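Arylsulfatase (Pseudoalteromonas sp. MB47, PDB 7AJ0) probably removes sulfate groups from fucoidan, acting as a calcium-dependent, exo-acting sulfatase that assembles as a hexamer. Local coordinates at residues A27-Q33 / G414-Q419; A78-I83 / M295-D300; G346-E350 / K438-F444. One frame throughout, in Å; residues are numbered along the deposited sequence.

Contact 1: residues A27-Q33 / G414-Q419; sequences AIPRPEQ and GKSRRQ
A polar contact, mostly side chain to backbone, joins Ile28, Arg30 and Gln33, in the lead-in to helix 31-48, to loop 414-419, which runs from helix 406-409 towards strand 420-425. It ties the N-terminal part of the chain to a loop late in the sequence. Arg30 sits at the N-cap position. Its guanidinium grips Ser416 O side-on with two nitrogens, NE at 2.9 Å and NH2 at 2.8 Å from that oxygen. The oxygen lies in the guanidinium plane. NH2 lies in the carbonyl plane, while NE stands above it. The Arg30 side chain turns about its CB-CG bond (chi2 -64°) to get there. The flat group is sandwiched: Ile28 CG2 covers one face and Lys415 CB the opposite one. With an alanine in place of Arg30, Ser416 O would probably lose both donors, and a gap is likely to open between Ile28 CG2 and Lys415 CB. Gln33 extends to the backbone of Lys415. Its OE1 accepts from Lys415 N at 2.8 Å, and its NE2 donates to Lys415 O at 3.0 Å. The amide is thereby held at both ends. Gly414 is tight here, as a CB would run into Gln33 NE2. Further along, Ile28 N donates almost straight to Arg417 O (2.8 Å, 171°). Arg417 runs past Arg30 in the opposite direction, with CG 3.8 Å from Arg30 CG and the guanidinium planes 81° apart. Ala27 CB rests over the Arg417 guanidinium, off centre. Ile28 CD1 packs on Gln419 CB at 3.7 Å. Among its neighbours, Gln33 NE2 also reaches Ala407 O on helix 406-409. Arg417 NH1 bonds to Asp404 O, and Arg418 pairs with Asp379 on helix 377-387.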
loop_
_atom_site.group_PDB
_atom_site.type_symbol
_atom_site.label_atom_id
_atom_site.label_comp_id
_atom_site.label_asym_id
_atom_site.label_seq_id
_atom_site.Cartn_x
_atom_site.Cartn_y
_atom_site.Cartn_z
ATOM N N ALA A 27 -41.112 1.682 -14.416
ATOM C CA ALA A 27 -41.335 2.176 -13.067
ATOM C C ALA A 27 -42.178 1.184 -12.280
ATOM O O ALA A 27 -42.948 0.406 -12.849
ATOM C CB ALA A 27 -42.031 3.548 -13.076
ATOM N N ILE A 28 -42.021 1.219 -10.966
ATOM C CA ILE A 28 -42.820 0.367 -10.082
ATOM C C ILE A 28 -44.179 1.024 -9.868
ATOM O O ILE A 28 -44.234 2.194 -9.458
ATOM C CB ILE A 28 -42.101 0.152 -8.753
ATOM C CG1 ILE A 28 -40.778 -0.583 -8.969
ATOM C CG2 ILE A 28 -42.992 -0.620 -7.786
ATOM C CD1 ILE A 28 -39.852 -0.545 -7.770
ATOM N N PRO A 29 -45.285 0.326 -10.126
ATOM C CA PRO A 29 -46.597 0.929 -9.861
ATOM C C PRO A 29 -46.791 1.202 -8.376
ATOM O O PRO A 29 -46.459 0.377 -7.524
ATOM C CB PRO A 29 -47.589 -0.124 -10.375
ATOM C CG PRO A 29 -46.797 -0.994 -11.298
ATOM C CD PRO A 29 -45.404 -1.008 -10.747
ATOM N N ARG A 30 -47.328 2.383 -8.075
ATOM C CA ARG A 30 -47.730 2.754 -6.717
ATOM C C ARG A 30 -49.166 3.265 -6.759
ATOM O O ARG A 30 -49.439 4.435 -6.470
ATOM C CB ARG A 30 -46.790 3.804 -6.132
ATOM C CG ARG A 30 -45.324 3.393 -6.098
ATOM C CD ARG A 30 -45.081 2.207 -5.178
ATOM N NE ARG A 30 -43.661 1.874 -5.093
ATOM C CZ ARG A 30 -43.183 0.724 -4.626
ATOM N NH1 ARG A 30 -44.012 -0.219 -4.199
ATOM N NH2 ARG A 30 -41.873 0.514 -4.592
ATOM N N PRO A 31 -50.120 2.396 -7.112
ATOM C CA PRO A 31 -51.469 2.893 -7.441
ATOM C C PRO A 31 -52.178 3.584 -6.290
ATOM O O PRO A 31 -52.928 4.538 -6.526
ATOM C CB PRO A 31 -52.210 1.620 -7.887
ATOM C CG PRO A 31 -51.435 0.485 -7.289
ATOM C CD PRO A 31 -50.003 0.933 -7.253
ATOM N N GLU A 32 -51.976 3.132 -5.050
ATOM C CA GLU A 32 -52.629 3.800 -3.927
ATOM C C GLU A 32 -51.982 5.153 -3.647
ATOM O O GLU A 32 -52.678 6.138 -3.375
ATOM C CB GLU A 32 -52.591 2.911 -2.686
ATOM C CG GLU A 32 -53.385 1.617 -2.828
ATOM C CD GLU A 32 -54.838 1.854 -3.214
ATOM O OE1 GLU A 32 -55.492 2.723 -2.596
ATOM O OE2 GLU A 32 -55.321 1.177 -4.145
ATOM N N GLN A 33 -50.652 5.223 -3.712
ATOM C CA GLN A 33 -49.978 6.511 -3.591
ATOM C C GLN A 33 -50.385 7.444 -4.726
ATOM O O GLN A 33 -50.542 8.654 -4.521
ATOM C CB GLN A 33 -48.463 6.303 -3.568
ATOM C CG GLN A 33 -47.965 5.551 -2.336
ATOM C CD GLN A 33 -46.489 5.187 -2.404
ATOM O OE1 GLN A 33 -46.069 4.173 -1.851
ATOM N NE2 GLN A 33 -45.698 6.016 -3.075
ATOM N N GLY A 414 -44.089 7.307 1.419
ATOM C CA GLY A 414 -44.353 6.549 0.219
ATOM C C GLY A 414 -43.154 5.741 -0.232
ATOM O O GLY A 414 -42.009 5.989 0.148
ATOM N N LYS A 415 -43.433 4.745 -1.060
ATOM C CA LYS A 415 -42.385 3.943 -1.671
ATOM C C LYS A 415 -42.037 4.504 -3.042
ATOM O O LYS A 415 -42.888 5.053 -3.750
ATOM C CB LYS A 415 -42.822 2.483 -1.776
ATOM C CG LYS A 415 -43.014 1.824 -0.416
ATOM C CD LYS A 415 -43.466 0.377 -0.539
ATOM C CE LYS A 415 -43.662 -0.251 0.834
ATOM N NZ LYS A 415 -43.954 -1.707 0.750
ATOM N N SER A 416 -40.767 4.374 -3.404
ATOM C CA SER A 416 -40.271 4.944 -4.647
ATOM C C SER A 416 -40.774 4.155 -5.851
ATOM O O SER A 416 -41.026 2.950 -5.774
ATOM C CB SER A 416 -38.743 4.966 -4.628
ATOM O OG SER A 416 -38.217 5.411 -5.861
ATOM N N ARG A 417 -40.935 4.860 -6.972
ATOM C CA ARG A 417 -41.261 4.223 -8.238
ATOM C C ARG A 417 -40.023 3.794 -9.014
ATOM O O ARG A 417 -40.159 3.153 -10.063
ATOM C CB ARG A 417 -42.105 5.166 -9.108
ATOM C CG ARG A 417 -43.388 5.621 -8.434
ATOM C CD ARG A 417 -44.338 6.329 -9.395
ATOM N NE ARG A 417 -44.779 5.456 -10.479
ATOM C CZ ARG A 417 -44.690 5.748 -11.776
ATOM N NH1 ARG A 417 -44.187 6.907 -12.181
ATOM N NH2 ARG A 417 -45.119 4.874 -12.672
ATOM N N ARG A 418 -38.830 4.124 -8.527
ATOM C CA ARG A 418 -37.582 3.763 -9.185
ATOM C C ARG A 418 -37.034 2.491 -8.556
ATOM O O ARG A 418 -36.895 2.405 -7.331
ATOM C CB ARG A 418 -36.554 4.890 -9.076
ATOM C CG ARG A 418 -35.174 4.522 -9.600
ATOM C CD ARG A 418 -34.242 5.726 -9.637
ATOM N NE ARG A 418 -34.588 6.662 -10.706
ATOM C CZ ARG A 418 -34.245 6.503 -11.981
ATOM N NH1 ARG A 418 -34.603 7.406 -12.880
ATOM N NH2 ARG A 418 -33.547 5.441 -12.358
ATOM N N GLN A 419 -36.719 1.511 -9.399
ATOM C CA GLN A 419 -36.223 0.227 -8.932
ATOM C C GLN A 419 -34.705 0.151 -8.922
ATOM O O GLN A 419 -34.134 -0.554 -8.082
ATOM C CB GLN A 419 -36.784 -0.891 -9.815
ATOM C CG GLN A 419 -36.622 -2.280 -9.242
ATOM C CD GLN A 419 -37.338 -3.332 -10.067
ATOM O OE1 GLN A 419 -37.973 -4.233 -9.521
ATOM N NE2 GLN A 419 -37.236 -3.223 -11.388
#

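Contact 2: residues A78-I83 / M295-D300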
loop_
_atom_site.group_PDB
_atom_site.type_symbol
_atom_site.label_atom_id
_atom_site.label_comp_id
_atom_site.label_asym_id
_atom_site.label_seq_id
_atom_site.Cartn_x
_atom_site.Cartn_y
_atom_site.Cartn_z
ATOM N N ALA A 78 -20.259 24.998 10.062
ATOM C CA ALA A 78 -21.054 25.796 9.135
ATOM C C ALA A 78 -22.538 25.471 9.260
ATOM O O ALA A 78 -23.088 24.746 8.421
ATOM C CB ALA A 78 -20.588 25.570 7.692
ATOM N N PRO A 79 -23.220 25.995 10.280
ATOM C CA PRO A 79 -24.656 25.726 10.421
ATOM C C PRO A 79 -25.432 26.110 9.169
ATOM O O PRO A 79 -25.088 27.059 8.463
ATOM C CB PRO A 79 -25.070 26.596 11.617
ATOM C CG PRO A 79 -23.814 26.826 12.382
ATOM C CD PRO A 79 -22.697 26.839 11.372
ATOM N N THR A 80 -26.496 25.353 8.904
ATOM C CA THR A 80 -27.402 25.607 7.784
ATOM C C THR A 80 -28.837 25.571 8.301
ATOM O O THR A 80 -29.583 24.618 8.048
ATOM C CB THR A 80 -27.196 24.587 6.660
ATOM O OG1 THR A 80 -27.560 23.277 7.115
ATOM C CG2 THR A 80 -25.740 24.576 6.203
ATOM N N PRO A 81 -29.257 26.609 9.032
ATOM C CA PRO A 81 -30.594 26.554 9.654
ATOM C C PRO A 81 -31.745 26.563 8.660
ATOM O O PRO A 81 -32.733 25.850 8.876
ATOM C CB PRO A 81 -30.612 27.799 10.557
ATOM C CG PRO A 81 -29.580 28.710 9.979
ATOM C CD PRO A 81 -28.503 27.808 9.438
ATOM N N ASN A 82 -31.663 27.354 7.587
ATOM C CA ASN A 82 -32.779 27.416 6.647
ATOM C C ASN A 82 -32.936 26.106 5.887
ATOM O O ASN A 82 -34.058 25.627 5.687
ATOM C CB ASN A 82 -32.591 28.570 5.664
ATOM C CG ASN A 82 -32.684 29.917 6.332
ATOM O OD1 ASN A 82 -33.733 30.291 6.853
ATOM N ND2 ASN A 82 -31.588 30.661 6.317
ATOM N N ILE A 83 -31.824 25.519 5.441
ATOM C CA ILE A 83 -31.897 24.233 4.757
ATOM C C ILE A 83 -32.413 23.160 5.707
ATOM O O ILE A 83 -33.176 22.271 5.308
ATOM C CB ILE A 83 -30.521 23.864 4.171
ATOM C CG1 ILE A 83 -30.163 24.827 3.036
ATOM C CG2 ILE A 83 -30.522 22.424 3.688
ATOM C CD1 ILE A 83 -28.682 24.883 2.720
ATOM N N MET A 295 -20.985 28.193 2.446
ATOM C CA MET A 295 -22.139 27.380 2.819
ATOM C C MET A 295 -23.149 28.205 3.607
ATOM O O MET A 295 -24.361 28.022 3.456
ATOM C CB MET A 295 -21.674 26.162 3.618
ATOM C CG MET A 295 -22.673 25.009 3.644
ATOM S SD MET A 295 -23.234 24.524 1.997
ATOM C CE MET A 295 -24.955 24.146 2.321
ATOM N N VAL A 296 -22.671 29.127 4.445
ATOM C CA VAL A 296 -23.580 30.010 5.168
ATOM C C VAL A 296 -24.288 30.952 4.202
ATOM O O VAL A 296 -25.477 31.250 4.362
ATOM C CB VAL A 296 -22.814 30.782 6.259
ATOM C CG1 VAL A 296 -23.695 31.845 6.885
ATOM C CG2 VAL A 296 -22.302 29.818 7.325
ATOM N N GLU A 297 -23.573 31.435 3.181
ATOM C CA GLU A 297 -24.203 32.292 2.182
ATOM C C GLU A 297 -25.291 31.540 1.423
ATOM O O GLU A 297 -26.385 32.071 1.205
ATOM C CB GLU A 297 -23.148 32.838 1.217
ATOM C CG GLU A 297 -23.720 33.668 0.068
ATOM C CD GLU A 297 -22.697 34.613 -0.551
ATOM O OE1 GLU A 297 -21.560 34.683 -0.039
ATOM O OE2 GLU A 297 -23.030 35.286 -1.552
ATOM N N VAL A 298 -25.011 30.301 1.012
ATOM C CA VAL A 298 -26.011 29.514 0.295
ATOM C C VAL A 298 -27.250 29.312 1.156
ATOM O O VAL A 298 -28.383 29.356 0.662
ATOM C CB VAL A 298 -25.411 28.166 -0.149
ATOM C CG1 VAL A 298 -26.515 27.201 -0.555
ATOM C CG2 VAL A 298 -24.429 28.374 -1.289
ATOM N N ASP A 299 -27.057 29.079 2.455
ATOM C CA ASP A 299 -28.195 28.850 3.337
ATOM C C ASP A 299 -29.022 30.117 3.514
ATOM O O ASP A 299 -30.253 30.053 3.604
ATOM C CB ASP A 299 -27.712 28.334 4.692
ATOM C CG ASP A 299 -28.853 28.093 5.663
ATOM O OD1 ASP A 299 -29.592 27.105 5.473
ATOM O OD2 ASP A 299 -29.013 28.897 6.610
ATOM N N ASP A 300 -28.364 31.279 3.573
ATOM C CA ASP A 300 -29.101 32.532 3.701
ATOM C C ASP A 300 -29.901 32.829 2.439
ATOM O O ASP A 300 -31.056 33.261 2.517
ATOM C CB ASP A 300 -28.142 33.683 4.005
ATOM C CG ASP A 300 -27.719 33.723 5.462
ATOM O OD1 ASP A 300 -28.216 32.897 6.256
ATOM O OD2 ASP A 300 -26.890 34.587 5.814
#
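Asp299, on helix 290-311, points its carboxylate at the first turn of helix 81-88 in the alkaline phosphatase-like fold of the sulfatases. It accepts from backbone amides in the first turn of that helix. Thr80 occupies the N-cap position but makes no capping bond itself; its OG1 bonds to Asp84 and Gly68 N. The path of Asp299 starts at CB, which lies near Thr80 CA and the methyl Ile83 CD1. CG is anti to the backbone N (chi1 179°), and this extends the group across to the other segment. CG lies 3.6 Å from Thr80 CA. Beyond it the two oxygens part. OD1 takes the strong bond: Ile83 N donates to it at 2.7 Å and 162°, nearly along the C-O bond direction. OD2 receives two weak bonds, from Asn82 N at 3.2 Å and from Asn82 ND2 at 3.1 Å, and it also lies against Pro81 CD. The amide of Asn82 and the carboxylate are turned 26° apart. ND2 leans as well on Asp299 O, another weak bond, so Asn82 spans side chain and backbone of one residue. The amides of Asn82 and Ile83, at the start of helix 81-88, would be expected to favour a negative charge on Asp299. One turn earlier on helix 290-311 the contact becomes apolar. Ala78 CB faces Met295 CB at 4.3 Å. The Met295 chain, bent in its outer torsions, ends beside both Ile83 and Thr80, with CE 3.8 Å from Ile83 CD1 and 4.0 Å from Thr80 CG2.

Contact 3: residues G346-E350 / K438-F444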
loop_
_atom_site.group_PDB
_atom_site.type_symbol
_atom_site.label_atom_id
_atom_site.label_comp_id
_atom_site.label_asym_id
_atom_site.label_seq_id
_atom_site.Cartn_x
_atom_site.Cartn_y
_atom_site.Cartn_z
ATOM N N GLY A 346 -16.188 12.848 -9.308
ATOM C CA GLY A 346 -15.347 12.189 -10.279
ATOM C C GLY A 346 -15.254 10.689 -10.147
ATOM O O GLY A 346 -14.453 10.069 -10.857
ATOM N N THR A 347 -16.035 10.085 -9.256
ATOM C CA THR A 347 -16.048 8.640 -9.094
ATOM C C THR A 347 -17.482 8.195 -8.848
ATOM O O THR A 347 -18.334 8.981 -8.427
ATOM C CB THR A 347 -15.160 8.175 -7.932
ATOM O OG1 THR A 347 -15.742 8.580 -6.685
ATOM C CG2 THR A 347 -13.765 8.765 -8.048
ATOM N N THR A 348 -17.741 6.917 -9.113
ATOM C CA THR A 348 -19.036 6.317 -8.825
ATOM C C THR A 348 -19.051 5.591 -7.485
ATOM O O THR A 348 -19.893 4.714 -7.271
ATOM C CB THR A 348 -19.450 5.371 -9.952
ATOM O OG1 THR A 348 -18.349 4.527 -10.305
ATOM C CG2 THR A 348 -19.903 6.171 -11.166
ATOM N N TRP A 349 -18.125 5.923 -6.589
ATOM C CA TRP A 349 -18.347 5.630 -5.183
ATOM C C TRP A 349 -19.552 6.436 -4.701
ATOM O O TRP A 349 -19.965 7.418 -5.325
ATOM C CB TRP A 349 -17.120 5.969 -4.343
ATOM C CG TRP A 349 -15.925 5.108 -4.614
ATOM C CD1 TRP A 349 -14.720 5.516 -5.108
ATOM C CD2 TRP A 349 -15.816 3.695 -4.408
ATOM N NE1 TRP A 349 -13.866 4.445 -5.218
ATOM C CE2 TRP A 349 -14.516 3.316 -4.796
ATOM C CE3 TRP A 349 -16.691 2.714 -3.933
ATOM C CZ2 TRP A 349 -14.071 1.998 -4.727
ATOM C CZ3 TRP A 349 -16.248 1.410 -3.864
ATOM C CH2 TRP A 349 -14.950 1.062 -4.258
ATOM N N GLU A 350 -20.125 6.016 -3.575
ATOM C CA GLU A 350 -21.293 6.722 -3.061
ATOM C C GLU A 350 -20.982 8.189 -2.790
ATOM O O GLU A 350 -21.859 9.047 -2.947
ATOM C CB GLU A 350 -21.804 6.032 -1.801
ATOM C CG GLU A 350 -22.398 4.661 -2.073
ATOM C CD GLU A 350 -23.654 4.739 -2.912
ATOM O OE1 GLU A 350 -24.621 5.390 -2.463
ATOM O OE2 GLU A 350 -23.673 4.164 -4.024
ATOM N N LYS A 438 -25.215 -2.140 -3.619
ATOM C CA LYS A 438 -24.409 -1.407 -4.588
ATOM C C LYS A 438 -23.476 -2.396 -5.274
ATOM O O LYS A 438 -22.626 -3.005 -4.619
ATOM C CB LYS A 438 -23.623 -0.299 -3.887
ATOM C CG LYS A 438 -22.632 0.448 -4.760
ATOM C CD LYS A 438 -23.321 1.403 -5.711
ATOM C CE LYS A 438 -22.308 2.291 -6.412
ATOM N NZ LYS A 438 -21.548 3.160 -5.466
ATOM N N ILE A 439 -23.638 -2.558 -6.586
ATOM C CA ILE A 439 -22.864 -3.518 -7.367
ATOM C C ILE A 439 -21.964 -2.742 -8.319
ATOM O O ILE A 439 -22.449 -1.938 -9.126
ATOM C CB ILE A 439 -23.774 -4.484 -8.141
ATOM C CG1 ILE A 439 -24.761 -5.172 -7.198
ATOM C CG2 ILE A 439 -22.945 -5.529 -8.873
ATOM C CD1 ILE A 439 -26.107 -4.490 -7.127
ATOM N N HIS A 440 -20.659 -2.984 -8.230
ATOM C CA HIS A 440 -19.678 -2.315 -9.072
ATOM C C HIS A 440 -19.152 -3.283 -10.126
ATOM O O HIS A 440 -18.697 -4.383 -9.795
ATOM C CB HIS A 440 -18.499 -1.783 -8.251
ATOM C CG HIS A 440 -18.876 -0.750 -7.238
ATOM N ND1 HIS A 440 -18.613 0.591 -7.409
ATOM C CD2 HIS A 440 -19.481 -0.866 -6.033
ATOM C CE1 HIS A 440 -19.044 1.259 -6.355
ATOM N NE2 HIS A 440 -19.576 0.399 -5.505
ATOM N N PHE A 441 -19.207 -2.865 -11.387
ATOM C CA PHE A 441 -18.572 -3.598 -12.473
ATOM C C PHE A 441 -17.256 -2.970 -12.901
ATOM O O PHE A 441 -16.426 -3.656 -13.505
ATOM C CB PHE A 441 -19.530 -3.687 -13.663
ATOM C CG PHE A 441 -20.866 -4.279 -13.310
ATOM C CD1 PHE A 441 -21.056 -5.650 -13.318
ATOM C CD2 PHE A 441 -21.926 -3.464 -12.948
ATOM C CE1 PHE A 441 -22.283 -6.195 -12.983
ATOM C CE2 PHE A 441 -23.153 -4.005 -12.611
ATOM C CZ PHE A 441 -23.331 -5.371 -12.629
ATOM N N LYS A 442 -17.050 -1.694 -12.592
ATOM C CA LYS A 442 -15.765 -1.022 -12.747
ATOM C C LYS A 442 -15.569 -0.132 -11.530
ATOM O O LYS A 442 -16.521 0.489 -11.047
ATOM C CB LYS A 442 -15.703 -0.212 -14.043
ATOM C CG LYS A 442 -15.648 -1.085 -15.295
ATOM C CD LYS A 442 -15.633 -0.258 -16.571
ATOM C CE LYS A 442 -15.528 -1.149 -17.803
ATOM N NZ LYS A 442 -15.500 -0.352 -19.061
ATOM N N VAL A 443 -14.335 -0.076 -11.034
ATOM C CA VAL A 443 -14.032 0.515 -9.737
ATOM C C VAL A 443 -12.985 1.605 -9.906
ATOM O O VAL A 443 -11.957 1.391 -10.558
ATOM C CB VAL A 443 -13.546 -0.556 -8.741
ATOM C CG1 VAL A 443 -12.849 0.083 -7.549
ATOM C CG2 VAL A 443 -14.717 -1.412 -8.289
ATOM N N PHE A 444 -13.247 2.766 -9.309
ATOM C CA PHE A 444 -12.254 3.828 -9.237
ATOM C C PHE A 444 -11.287 3.545 -8.094
ATOM O O PHE A 444 -11.709 3.261 -6.968
ATOM C CB PHE A 444 -12.927 5.182 -9.028
ATOM C CG PHE A 444 -13.663 5.689 -10.234
ATOM C CD1 PHE A 444 -14.973 5.315 -10.472
ATOM C CD2 PHE A 444 -13.047 6.553 -11.124
ATOM C CE1 PHE A 444 -15.653 5.785 -11.577
ATOM C CE2 PHE A 444 -13.723 7.028 -12.230
ATOM C CZ PHE A 444 -15.027 6.643 -12.457
HETATM O O HOH W 1 -17.742 2.321 -9.412
#
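Phe444 and Lys438 hold loop 346-350 against the C-terminal antiparallel strands of the sulfatase fold. Strand 437-440 belongs to the four-stranded sheet, and strand 442-446 follows it directly. The Phe444 ring turns one face to Thr347. Thr347 CA stands over its centre, 3.8 Å from the centroid and 11° off the normal, a CH-pi contact. Thr348 OG1 meets the same ring in plane at its edge, 3.2 Å from CE1, and is also hydrogen-bonded with Thr430 OG1. Gly346 O bonds to Thr463 of a second subunit, which also packs on Phe444. Trp349 turns its own edge to the strand, and NE1 donates weakly to Phe444 O at 3.0 Å. Its six-membered ring meets the His440 ring obliquely, with planes 47° apart and centroids 4.9 Å apart. Val443 CG1 touches Trp349 CZ2 at 3.6 Å. Lys438 and Glu350 slide past each other in opposite directions. Lys438 CG is anti to the backbone N (chi1 174°), and the chain then bends at chi2 and chi4 to bring NZ back to the loop. There NZ forms a salt bridge with Glu350 OE2 at 2.8 Å, on the anti lone pair of that oxygen. NZ also donates to Thr348 O at 2.9 Å, in the carbonyl plane. Glu476 is a further partner of NZ and bonds His440 NE2 too, while Tyr97 takes Glu350 OE1. The buried ammonium is thus shared by two carboxylates and a carbonyl. A water joins Thr348 OG1 to His440 ND1, lies in the imidazole plane, and donates to Lys442 O at 2.7 Å.

The three contacts do not touch. Contact 2 is nested within the loop closed by contact 1, their nearest atoms about 19 Å apart. Contacts 1 and 3 alternate along the chain and come closest, with about 9 Å between nearest atoms. Contact 3 opens after contact 2 has closed, their centres 30 Å apart. The bound calcium, held by Asp60, Asp61, Cys102, Asp325 and Asn326, probably marks the catalytic centre, as in related sulfatases. The calcium is about 10 Å from Gly346 in contact 3. The side chain of Met295 in contact 2 is about 13 Å from the calcium. Neither contact supplies a metal ligand. Contact 3 also meets two neighbouring subunits, whereas no other chain touches contact 2.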